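Local atomic coordinates of putative DD-carboxypeptidase TP_0574 (Treponema pallidum, PDB entry 1O75), a protein that binds penicillin and shows zinc-stimulated carboxypeptidase activity on synthetic depsipeptides, possibly acting as a D,D-carboxypeptidase that lowers peptidoglycan cross-linking. Residues 15-20 / 150-155; 255-260 / 276-281; 281-286 / 300-305; 294-299 / 313-318. The protein carries 2 engineered substitutions. One frame throughout, in Å; residues are numbered along the deposited sequence.

Contact 1 (15-20 / 150-155)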
# COMPACT_ATOMS: atom_id res chain seq x y z
N LEU B 15 16.24 -28.18 -2.45
CA LEU B 15 15.49 -28.95 -3.45
C LEU B 15 14.89 -28.05 -4.53
O LEU B 15 14.37 -26.96 -4.24
CB LEU B 15 14.34 -29.74 -2.78
CG LEU B 15 14.60 -31.03 -1.99
CD1 LEU B 15 15.52 -30.76 -0.82
CD2 LEU B 15 13.24 -31.59 -1.49
N SER B 16 14.96 -28.52 -5.76
CA SER B 16 14.36 -27.81 -6.87
C SER B 16 12.83 -27.90 -6.67
O SER B 16 12.35 -28.73 -5.91
CB SER B 16 14.70 -28.50 -8.17
OG SER B 16 14.05 -29.76 -8.24
N TYR B 17 12.08 -27.05 -7.35
CA TYR B 17 10.63 -27.11 -7.22
C TYR B 17 10.13 -28.52 -7.59
O TYR B 17 9.27 -29.08 -6.88
CB TYR B 17 9.97 -26.07 -8.12
CG TYR B 17 10.05 -24.68 -7.55
CD1 TYR B 17 9.46 -24.38 -6.33
CD2 TYR B 17 10.65 -23.65 -8.27
CE1 TYR B 17 9.45 -23.09 -5.83
CE2 TYR B 17 10.65 -22.34 -7.78
CZ TYR B 17 10.04 -22.07 -6.57
OH TYR B 17 10.01 -20.78 -6.09
N ALA B 18 10.66 -29.11 -8.66
CA ALA B 18 10.22 -30.47 -9.04
C ALA B 18 10.57 -31.50 -7.95
O ALA B 18 9.74 -32.37 -7.62
CB ALA B 18 10.83 -30.87 -10.38
N ASP B 19 11.79 -31.42 -7.40
CA ASP B 19 12.22 -32.34 -6.33
C ASP B 19 11.29 -32.22 -5.13
O ASP B 19 10.99 -33.21 -4.44
CB ASP B 19 13.61 -32.00 -5.77
CG ASP B 19 14.75 -32.21 -6.76
OD1 ASP B 19 14.72 -33.19 -7.54
OD2 ASP B 19 15.70 -31.37 -6.71
N TYR B 20 10.88 -31.00 -4.82
CA TYR B 20 10.02 -30.78 -3.66
C TYR B 20 8.59 -31.29 -3.86
O TYR B 20 8.04 -31.98 -3.01
CB TYR B 20 9.96 -29.27 -3.32
CG TYR B 20 9.17 -28.95 -2.07
CD1 TYR B 20 7.77 -28.87 -2.08
CD2 TYR B 20 9.82 -28.83 -0.84
CE1 TYR B 20 7.05 -28.70 -0.91
CE2 TYR B 20 9.09 -28.66 0.34
CZ TYR B 20 7.72 -28.60 0.30
OH TYR B 20 7.02 -28.45 1.46
N VAL B 150 15.61 -13.03 -13.88
CA VAL B 150 15.82 -13.78 -12.65
C VAL B 150 15.35 -15.20 -12.91
O VAL B 150 14.38 -15.42 -13.65
CB VAL B 150 15.03 -13.18 -11.48
CG1 VAL B 150 15.28 -13.99 -10.21
CG2 VAL B 150 15.45 -11.72 -11.26
N LYS B 151 16.04 -16.16 -12.33
CA LYS B 151 15.70 -17.56 -12.50
C LYS B 151 15.72 -18.16 -11.11
O LYS B 151 16.72 -18.07 -10.41
CB LYS B 151 16.73 -18.23 -13.42
CG LYS B 151 16.48 -19.70 -13.71
CD LYS B 151 17.47 -20.23 -14.73
CE LYS B 151 17.55 -21.75 -14.68
NZ LYS B 151 18.57 -22.33 -15.63
N VAL B 152 14.59 -18.74 -10.70
CA VAL B 152 14.48 -19.35 -9.38
C VAL B 152 14.31 -20.87 -9.56
O VAL B 152 13.38 -21.32 -10.23
CB VAL B 152 13.29 -18.76 -8.63
CG1 VAL B 152 13.31 -19.24 -7.17
CG2 VAL B 152 13.34 -17.23 -8.72
N HIS B 153 15.19 -21.66 -8.94
CA HIS B 153 15.19 -23.12 -9.10
C HIS B 153 14.44 -23.92 -8.05
O HIS B 153 14.02 -25.05 -8.32
CB HIS B 153 16.61 -23.66 -9.10
CG HIS B 153 17.46 -23.14 -10.22
ND1 HIS B 153 17.76 -23.67 -11.43
CD2 HIS B 153 18.14 -21.94 -10.14
CE1 HIS B 153 18.60 -22.78 -12.06
NE2 HIS B 153 18.82 -21.75 -11.26
N GLY B 154 14.33 -23.34 -6.86
CA GLY B 154 13.69 -24.03 -5.76
C GLY B 154 14.01 -23.41 -4.42
O GLY B 154 14.36 -22.23 -4.33
N MET B 155 13.92 -24.22 -3.38
CA MET B 155 14.10 -23.76 -2.02
C MET B 155 15.41 -24.21 -1.40
O MET B 155 15.79 -25.38 -1.49
CB MET B 155 12.90 -24.23 -1.19
CG MET B 155 11.57 -23.62 -1.66
SD MET B 155 10.18 -24.70 -1.29
CE MET B 155 10.24 -25.74 -2.77

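Contact 2 (255-260 / 276-281). With XE (xenon), chain F.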
# COMPACT_ATOMS: atom_id res chain seq x y z
N PHE B 255 9.41 -18.57 4.94
CA PHE B 255 8.38 -19.06 4.02
C PHE B 255 8.95 -19.86 2.87
O PHE B 255 9.91 -19.45 2.21
CB PHE B 255 7.58 -17.89 3.44
CG PHE B 255 6.57 -18.31 2.40
CD1 PHE B 255 5.31 -18.77 2.79
CD2 PHE B 255 6.87 -18.21 1.04
CE1 PHE B 255 4.35 -19.12 1.83
CE2 PHE B 255 5.92 -18.55 0.07
CZ PHE B 255 4.65 -19.00 0.47
N ASN B 256 8.32 -21.00 2.58
CA ASN B 256 8.77 -21.82 1.48
C ASN B 256 7.80 -21.87 0.30
O ASN B 256 8.13 -21.47 -0.82
CB ASN B 256 9.02 -23.25 1.95
CG ASN B 256 10.43 -23.47 2.46
OD1 ASN B 256 11.35 -22.85 1.98
ND2 ASN B 256 10.59 -24.39 3.41
N THR B 257 6.58 -22.36 0.54
CA THR B 257 5.66 -22.54 -0.57
C THR B 257 4.19 -22.66 -0.15
O THR B 257 3.85 -22.49 1.04
CB THR B 257 6.14 -23.78 -1.37
OG1 THR B 257 5.45 -23.88 -2.62
CG2 THR B 257 5.95 -25.09 -0.53
N VAL B 258 3.32 -22.91 -1.13
CA VAL B 258 1.89 -23.05 -0.87
C VAL B 258 1.31 -24.21 -1.66
O VAL B 258 1.62 -24.40 -2.84
CB VAL B 258 1.08 -21.80 -1.34
CG1 VAL B 258 -0.35 -21.85 -0.73
CG2 VAL B 258 1.77 -20.54 -0.96
N ARG B 259 0.46 -24.99 -1.00
CA ARG B 259 -0.21 -26.09 -1.66
C ARG B 259 -1.63 -25.63 -1.96
O ARG B 259 -2.28 -25.00 -1.12
CB ARG B 259 -0.28 -27.31 -0.75
CG ARG B 259 -0.97 -28.52 -1.41
CD ARG B 259 -1.28 -29.60 -0.35
NE ARG B 259 -1.91 -30.78 -0.94
CZ ARG B 259 -1.26 -31.88 -1.26
NH1 ARG B 259 0.05 -31.96 -1.05
NH2 ARG B 259 -1.90 -32.92 -1.79
N TYR B 260 -2.13 -25.92 -3.15
CA TYR B 260 -3.52 -25.58 -3.47
C TYR B 260 -4.32 -26.91 -3.49
O TYR B 260 -3.94 -27.83 -4.22
CB TYR B 260 -3.66 -24.96 -4.88
CG TYR B 260 -3.03 -23.58 -5.07
CD1 TYR B 260 -2.58 -22.83 -3.97
CD2 TYR B 260 -2.90 -23.02 -6.35
CE1 TYR B 260 -2.02 -21.54 -4.15
CE2 TYR B 260 -2.35 -21.74 -6.54
CZ TYR B 260 -1.91 -21.01 -5.43
OH TYR B 260 -1.38 -19.75 -5.61
N TYR B 276 -2.45 -29.07 -6.24
CA TYR B 276 -1.44 -28.50 -7.11
C TYR B 276 -0.30 -27.91 -6.28
O TYR B 276 -0.50 -27.47 -5.14
CB TYR B 276 -2.06 -27.39 -7.98
CG TYR B 276 -3.38 -27.78 -8.63
CD1 TYR B 276 -3.42 -28.67 -9.71
CD2 TYR B 276 -4.58 -27.26 -8.16
CE1 TYR B 276 -4.67 -29.04 -10.30
CE2 TYR B 276 -5.82 -27.62 -8.74
CZ TYR B 276 -5.85 -28.51 -9.81
OH TYR B 276 -7.05 -28.82 -10.40
N GLY B 277 0.89 -27.94 -6.85
CA GLY B 277 2.06 -27.36 -6.20
C GLY B 277 2.17 -25.97 -6.81
O GLY B 277 1.50 -25.68 -7.81
N THR B 278 3.00 -25.11 -6.23
CA THR B 278 3.17 -23.75 -6.73
C THR B 278 4.64 -23.35 -6.74
O THR B 278 5.48 -24.02 -6.13
CB THR B 278 2.44 -22.73 -5.85
OG1 THR B 278 3.00 -22.80 -4.52
CG2 THR B 278 0.91 -23.01 -5.81
N LYS B 279 4.94 -22.25 -7.42
CA LYS B 279 6.31 -21.73 -7.49
C LYS B 279 6.24 -20.28 -7.05
O LYS B 279 5.39 -19.52 -7.51
CB LYS B 279 6.83 -21.85 -8.92
CG LYS B 279 6.93 -23.30 -9.35
CD LYS B 279 7.69 -23.46 -10.66
CE LYS B 279 6.92 -22.91 -11.83
NZ LYS B 279 7.59 -23.28 -13.13
N HIS B 280 7.13 -19.88 -6.15
CA HIS B 280 7.07 -18.51 -5.67
C HIS B 280 7.35 -17.51 -6.78
O HIS B 280 8.05 -17.83 -7.74
CB HIS B 280 8.04 -18.30 -4.51
CG HIS B 280 7.78 -17.04 -3.75
ND1 HIS B 280 6.57 -16.80 -3.13
CD2 HIS B 280 8.54 -15.94 -3.54
CE1 HIS B 280 6.61 -15.60 -2.57
NE2 HIS B 280 7.79 -15.06 -2.80
N SER B 281 6.78 -16.32 -6.65
CA SER B 281 6.93 -15.24 -7.62
C SER B 281 5.96 -15.45 -8.77
O SER B 281 5.24 -14.54 -9.15
CB SER B 281 8.36 -15.16 -8.14
OG SER B 281 8.46 -14.00 -8.94
XE XE F . -4.93 -19.16 -5.39

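Contact 3 (281-286 / 300-305)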
# COMPACT_ATOMS: atom_id res chain seq x y z
N SER B 281 6.78 -16.32 -6.65
CA SER B 281 6.93 -15.24 -7.62
C SER B 281 5.96 -15.45 -8.77
O SER B 281 5.24 -14.54 -9.15
CB SER B 281 8.36 -15.16 -8.14
OG SER B 281 8.46 -14.00 -8.94
N ALA B 282 5.91 -16.65 -9.31
CA ALA B 282 4.95 -16.89 -10.38
C ALA B 282 3.53 -17.08 -9.80
O ALA B 282 2.57 -16.54 -10.34
CB ALA B 282 5.35 -18.15 -11.18
N ASP B 283 3.42 -17.81 -8.69
CA ASP B 283 2.11 -18.11 -8.10
C ASP B 283 1.83 -17.50 -6.74
O ASP B 283 0.67 -17.50 -6.28
CB ASP B 283 1.93 -19.63 -7.98
CG ASP B 283 2.26 -20.35 -9.26
OD1 ASP B 283 1.85 -19.86 -10.34
OD2 ASP B 283 2.93 -21.39 -9.21
N SER B 284 2.88 -17.02 -6.08
CA SER B 284 2.70 -16.42 -4.76
C SER B 284 3.68 -15.27 -4.60
O SER B 284 4.73 -15.25 -5.24
CB SER B 284 2.92 -17.44 -3.64
OG SER B 284 4.17 -18.11 -3.73
N TRP B 285 3.34 -14.32 -3.75
CA TRP B 285 4.23 -13.20 -3.56
C TRP B 285 3.95 -12.49 -2.25
O TRP B 285 2.87 -12.65 -1.64
CB TRP B 285 4.13 -12.24 -4.75
CG TRP B 285 2.74 -11.80 -5.06
CD1 TRP B 285 2.12 -10.67 -4.60
CD2 TRP B 285 1.76 -12.51 -5.84
NE1 TRP B 285 0.81 -10.64 -5.05
CE2 TRP B 285 0.57 -11.75 -5.81
CE3 TRP B 285 1.78 -13.71 -6.57
CZ2 TRP B 285 -0.60 -12.16 -6.46
CZ3 TRP B 285 0.61 -14.12 -7.22
CH2 TRP B 285 -0.56 -13.35 -7.16
N TRP B 286 4.97 -11.76 -1.79
CA TRP B 286 4.87 -10.99 -0.57
C TRP B 286 5.92 -9.88 -0.66
O TRP B 286 6.83 -9.97 -1.48
CB TRP B 286 5.10 -11.86 0.68
CG TRP B 286 6.28 -12.79 0.66
CD1 TRP B 286 6.26 -14.14 0.45
CD2 TRP B 286 7.66 -12.45 0.89
NE1 TRP B 286 7.53 -14.66 0.55
CE2 TRP B 286 8.41 -13.65 0.81
CE3 TRP B 286 8.33 -11.25 1.16
CZ2 TRP B 286 9.80 -13.69 0.99
CZ3 TRP B 286 9.73 -11.29 1.35
CH2 TRP B 286 10.44 -12.51 1.26
N TYR B 300 -5.84 -20.85 -14.50
CA TYR B 300 -6.36 -22.18 -14.84
C TYR B 300 -5.70 -22.81 -16.06
O TYR B 300 -5.75 -24.02 -16.24
CB TYR B 300 -7.88 -22.10 -15.05
CG TYR B 300 -8.59 -21.47 -13.86
CD1 TYR B 300 -9.56 -20.48 -14.06
CD2 TYR B 300 -8.29 -21.86 -12.55
CE1 TYR B 300 -10.22 -19.89 -12.97
CE2 TYR B 300 -8.95 -21.29 -11.46
CZ TYR B 300 -9.91 -20.31 -11.68
OH TYR B 300 -10.57 -19.74 -10.61
N GLY B 301 -5.06 -21.98 -16.88
CA GLY B 301 -4.42 -22.51 -18.08
C GLY B 301 -2.99 -22.97 -17.95
O GLY B 301 -2.43 -23.47 -18.92
N PHE B 302 -2.37 -22.81 -16.78
CA PHE B 302 -0.98 -23.25 -16.61
C PHE B 302 -0.95 -24.76 -16.54
O PHE B 302 -1.85 -25.38 -15.98
CB PHE B 302 -0.37 -22.69 -15.33
CG PHE B 302 -0.14 -21.18 -15.34
CD1 PHE B 302 -0.39 -20.41 -16.48
CD2 PHE B 302 0.34 -20.54 -14.19
CE1 PHE B 302 -0.15 -19.02 -16.48
CE2 PHE B 302 0.58 -19.18 -14.17
CZ PHE B 302 0.33 -18.40 -15.32
N ASP B 303 0.10 -25.38 -17.07
CA ASP B 303 0.17 -26.83 -17.02
C ASP B 303 0.15 -27.39 -15.60
O ASP B 303 -0.44 -28.45 -15.36
CB ASP B 303 1.41 -27.35 -17.74
CG ASP B 303 1.40 -27.05 -19.23
OD1 ASP B 303 0.31 -26.83 -19.81
OD2 ASP B 303 2.50 -27.03 -19.82
N ARG B 304 0.80 -26.69 -14.65
CA ARG B 304 0.82 -27.21 -13.29
C ARG B 304 -0.53 -27.11 -12.59
O ARG B 304 -0.68 -27.62 -11.47
CB ARG B 304 1.90 -26.50 -12.45
CG ARG B 304 1.75 -24.98 -12.26
CD ARG B 304 3.02 -24.40 -11.53
NE ARG B 304 3.00 -22.93 -11.54
CZ ARG B 304 3.33 -22.18 -12.59
NH1 ARG B 304 3.73 -22.75 -13.71
NH2 ARG B 304 3.17 -20.85 -12.55
N PHE B 305 -1.49 -26.46 -13.22
CA PHE B 305 -2.85 -26.32 -12.67
C PHE B 305 -3.89 -26.97 -13.60
O PHE B 305 -5.08 -26.68 -13.53
CB PHE B 305 -3.20 -24.84 -12.45
CG PHE B 305 -2.26 -24.14 -11.49
CD1 PHE B 305 -1.95 -24.72 -10.28
CD2 PHE B 305 -1.69 -22.90 -11.82
CE1 PHE B 305 -1.06 -24.10 -9.38
CE2 PHE B 305 -0.80 -22.25 -10.93
CZ PHE B 305 -0.48 -22.85 -9.71

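Contact 4 (294-299 / 313-318). With XE (xenon), chain F.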
# COMPACT_ATOMS: atom_id res chain seq x y z
N ILE B 294 0.24 -12.26 2.42
CA ILE B 294 0.87 -13.18 1.48
C ILE B 294 -0.20 -13.41 0.44
O ILE B 294 -1.34 -13.71 0.80
CB ILE B 294 1.30 -14.49 2.13
CG1 ILE B 294 2.43 -14.19 3.13
CG2 ILE B 294 1.82 -15.46 1.05
CD1 ILE B 294 3.14 -15.39 3.59
N SER B 295 0.14 -13.22 -0.83
CA SER B 295 -0.84 -13.41 -1.91
C SER B 295 -0.55 -14.68 -2.72
O SER B 295 0.61 -15.01 -2.98
CB SER B 295 -0.84 -12.19 -2.82
OG SER B 295 -1.18 -11.04 -2.05
N CYS B 296 -1.61 -15.37 -3.10
CA CYS B 296 -1.53 -16.63 -3.85
C CYS B 296 -2.44 -16.46 -5.05
O CYS B 296 -3.59 -16.08 -4.89
CB CYS B 296 -2.09 -17.79 -3.01
SG CYS B 296 -1.24 -18.01 -1.48
N GLY B 297 -1.93 -16.77 -6.24
CA GLY B 297 -2.75 -16.65 -7.42
C GLY B 297 -2.78 -17.92 -8.24
O GLY B 297 -1.97 -18.83 -8.02
N ILE B 298 -3.68 -17.97 -9.21
CA ILE B 298 -3.75 -19.15 -10.05
C ILE B 298 -4.19 -18.77 -11.45
O ILE B 298 -4.92 -17.80 -11.63
CB ILE B 298 -4.73 -20.19 -9.45
CG1 ILE B 298 -4.61 -21.53 -10.18
CG2 ILE B 298 -6.19 -19.66 -9.53
CD1 ILE B 298 -5.49 -22.63 -9.55
N ASN B 299 -3.69 -19.49 -12.44
CA ASN B 299 -4.13 -19.27 -13.81
C ASN B 299 -4.55 -20.67 -14.24
O ASN B 299 -3.73 -21.56 -14.34
CB ASN B 299 -3.01 -18.78 -14.73
CG ASN B 299 -3.51 -18.53 -16.14
OD1 ASN B 299 -3.90 -19.47 -16.84
ND2 ASN B 299 -3.50 -17.27 -16.57
N TYR B 313 -11.26 -23.53 -2.98
CA TYR B 313 -9.89 -23.92 -2.78
C TYR B 313 -9.51 -23.84 -1.32
O TYR B 313 -10.08 -23.08 -0.54
CB TYR B 313 -8.93 -23.02 -3.57
CG TYR B 313 -8.98 -23.20 -5.07
CD1 TYR B 313 -10.00 -22.62 -5.84
CD2 TYR B 313 -8.01 -23.95 -5.72
CE1 TYR B 313 -10.04 -22.80 -7.23
CE2 TYR B 313 -8.04 -24.13 -7.09
CZ TYR B 313 -9.05 -23.56 -7.84
OH TYR B 313 -9.04 -23.75 -9.20
N ARG B 314 -8.52 -24.64 -0.96
CA ARG B 314 -7.98 -24.65 0.38
C ARG B 314 -6.50 -24.41 0.14
O ARG B 314 -5.86 -25.21 -0.55
CB ARG B 314 -8.19 -26.00 1.07
CG ARG B 314 -7.42 -26.15 2.38
CD ARG B 314 -8.07 -27.19 3.31
NE ARG B 314 -9.37 -26.71 3.81
CZ ARG B 314 -10.31 -27.48 4.33
NH1 ARG B 314 -10.11 -28.80 4.43
NH2 ARG B 314 -11.44 -26.95 4.75
N LEU B 315 -5.97 -23.32 0.70
CA LEU B 315 -4.56 -22.96 0.54
C LEU B 315 -3.79 -23.30 1.81
O LEU B 315 -4.24 -22.97 2.90
CB LEU B 315 -4.42 -21.43 0.30
CG LEU B 315 -5.43 -20.80 -0.65
CD1 LEU B 315 -5.12 -19.31 -0.84
CD2 LEU B 315 -5.39 -21.53 -1.98
N THR B 316 -2.64 -23.94 1.67
CA THR B 316 -1.85 -24.25 2.85
C THR B 316 -0.47 -23.58 2.71
O THR B 316 0.30 -23.97 1.85
CB THR B 316 -1.67 -25.78 3.01
OG1 THR B 316 -2.96 -26.39 3.13
CG2 THR B 316 -0.85 -26.11 4.28
N LEU B 317 -0.19 -22.60 3.56
CA LEU B 317 1.10 -21.89 3.56
C LEU B 317 2.12 -22.72 4.34
O LEU B 317 1.87 -23.07 5.49
CB LEU B 317 0.95 -20.52 4.25
CG LEU B 317 0.43 -19.32 3.45
CD1 LEU B 317 -0.60 -19.71 2.47
CD2 LEU B 317 -0.09 -18.28 4.43
N ILE B 318 3.27 -22.98 3.73
CA ILE B 318 4.31 -23.80 4.32
C ILE B 318 5.58 -22.98 4.60
O ILE B 318 6.19 -22.42 3.69
CB ILE B 318 4.62 -24.97 3.38
CG1 ILE B 318 3.33 -25.83 3.23
CG2 ILE B 318 5.78 -25.79 3.91
CD1 ILE B 318 3.39 -26.79 2.07
XE XE F . -4.93 -19.16 -5.39

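Contact 1 (15-20 / 150-155)
An antiparallel ladder joins the end of strand 8-16 to strand 143-163, just where the first strand turns into helix 17-25. Leu15 and Met155 form a hydrogen-bonded pair, with Leu15 N to Met155 O at 3.0 Å and Met155 N to Leu15 O at 2.9 Å. Ser16 and Gly154 follow as a non-hydrogen-bonded pair. One further bond carries the ladder into the first turn of the helix: Tyr17 N meets His153 O at 3.0 Å. Ser16 is the N-cap and forms a capping box with Asp19. Its OG accepts from Asp19 N at 2.9 Å, and Asp19 OD2 accepts from Ser16 N in return.

The Tyr17 ring lies flat over Gly154, whose CA sits 3.9 Å from the ring centroid in a CH-pi contact. The Met155 chain bends at its sulfur (chi3 -86°) and brings CE to 3.5 Å from Tyr20 CG. Its SD lies over the same Tyr20 ring, toward the rim, as a Met-aromatic contact.

The hydroxyl of Tyr17 bonds to the backbone of His280, and the ring of Tyr20 receives Lys190 as a cation-pi partner. Tyr69 of strand 69-85 packs on Tyr17, Val152 and Met155, while Met155 and Tyr20 also reach strand 255-262.

Contact 2 (255-260 / 276-281)
Thr278 and Tyr260 meet methyl to ring. Thr278 CG2 stands over the centre of the Tyr260 ring, 3.5 Å from its centroid, in a CH-pi contact. The xenon covers the opposite face, 3.5 Å from Tyr260 CZ, which places the ring between a methyl group and a noble-gas atom. The other branch of Thr278 is polar. Its OG1 donates to Val258 O at 2.7 Å, in the carbonyl plane and on a lone pair. A weak contact of 3.3 Å joins Thr257 OG1 to the same Thr278 OG1. With OG1 between the backbone N and the carbonyl carbon (chi1 60°), Thr278 can bond to the strand while its methyl group faces the ring.

The backbone sets up this contact at one end. Tyr260 and Tyr276 are an antiparallel hydrogen-bonded pair. Tyr260 N donates to Tyr276 O at 3.0 Å, and Tyr276 N returns a bond to Tyr260 O at 2.8 Å. Beyond Tyr276 the chain leaves the sheet, and side chains take over. At the far end Phe255 turns its edge toward the face of His280 in an offset edge-to-face pair, planes 60° apart.

A second shell holds two of these groups. The hydroxyl of Tyr260 bonds to Gly297 O, and ND1 of His280 bonds to the Ser284 hydroxyl. Strand 255-262 runs between 274-276 and 311-319 in its sheet, and its pairing with 311-319 includes a classic beta bulge, where Asn256 and Thr257 both face Ile318. Phe255, Val258 and Tyr260 pack on strand 293-298.

Contact 3 (281-286 / 300-305)
The two backbones stay well apart. The nearest CA atoms, those of Asp283 and Phe302, are 10.4 Å from each other, and side chains bridge the gap. The 281-284 loop folds back on itself, with Ser281 N donating to Ser284 O at 2.7 Å, just where strand 284-285 starts. In the other loop a short 3-10 turn at 303-304 is closed by Phe305 N to Phe302 O at 3.0 Å.

The link is a salt bridge between Asp283 and Arg304, which approach from opposite directions. Arg304 grips the carboxylate side-on with two nitrogens. NH2 bonds to Asp283 OD1 at 2.8 Å and NE bonds to Asp283 OD2 at 2.8 Å. Both oxygens are met on their syn sides, and the first bond is close to straight at 168°. The fit is not fully flat, because the carboxylate and guanidinium planes are 36° apart. Asp283 OD1 also lies at the edge of the Phe305 ring, 3.6 Å from CE2, and more loosely at the edge of the Phe302 ring. The aliphatic part of Arg304 covers Phe305, with CG over the centre of the ring. Ala282 CB packs against Arg304 NH2 at 3.7 Å.

Both charged groups have further partners. Asp283 OD2 accepts from Lys279 N, and Arg304 NH2 donates to Asp46 O. The salt bridge thus ties the loop before strand 284-285 to the loop between strands 293-298 and 311-319. Phe305 packs on Ile298 of strand 293-298, and the backbones of Asp303 and Arg304 are hydrogen-bonded to those of Ala47 and Gly48.

Contact 4 (294-299 / 313-318)
The axes of strand segments 294-298 and 313-318 come within 9.9 Å, at an angle of 132° between their directions, a spacing at which side chains rather than backbones make the contact. Every second residue points into the layer between them: Ile294, Cys296 and Ile298 from one strand, Tyr313, Leu315 and Leu317 from the other. Cys296 CB is 4.0 Å from Leu315 CD1. The Cys296 sulfur lies beside the backbone N (chi1 -59°), and this SG extends to Leu317 CD1 at 4.3 Å. Ile294 CD1 meets Leu317 CD2 at 4.4 Å, methyl to methyl.

The two strands belong to different four-stranded antiparallel sheets, packed face to face as a beta sandwich. This is consistent with the immunoglobulin-like E-set clan to which the Tp47 domain C family belongs. Between the layers lies a xenon site. The gas atom is 3.4 Å from Cys296 O and 3.8 Å from Gly297 C, while Leu315 CD2 and Ile298 CB touch it more loosely. Tyr260 and Phe331 complete the pocket.

Near the other end of the interface, Ile298 keeps CG1 anti to its backbone N (chi1 -170°), and its CD1 reaches Tyr313 OH at 3.7 Å. That hydroxyl is hydrogen-bonded to Gly309 O. The ring of Tyr313 stacks with Tyr262 and also meets Phe331.

How the contacts relate
Contacts 2, 3 and 4 cluster within the Tp47 domain C range, with centres 7 to 9 Å apart. Contact 1 comes first in the chain and lies in the domain a range, its centre 11 Å from contact 2 and 18 Å from contact 4. Contact 2 closes before contact 4 opens, while the segments of contacts 3 and 4 alternate. Strands 255-262 and 311-319 are neighbours in one sheet of the sandwich, and 284-285 and 293-298 in the other. Contacts 2 and 4 meet the same xenon, which lies between the two sheets. Tyr17 and Tyr20 of contact 1 pack on contact 2, consistent with a buried interface between domains.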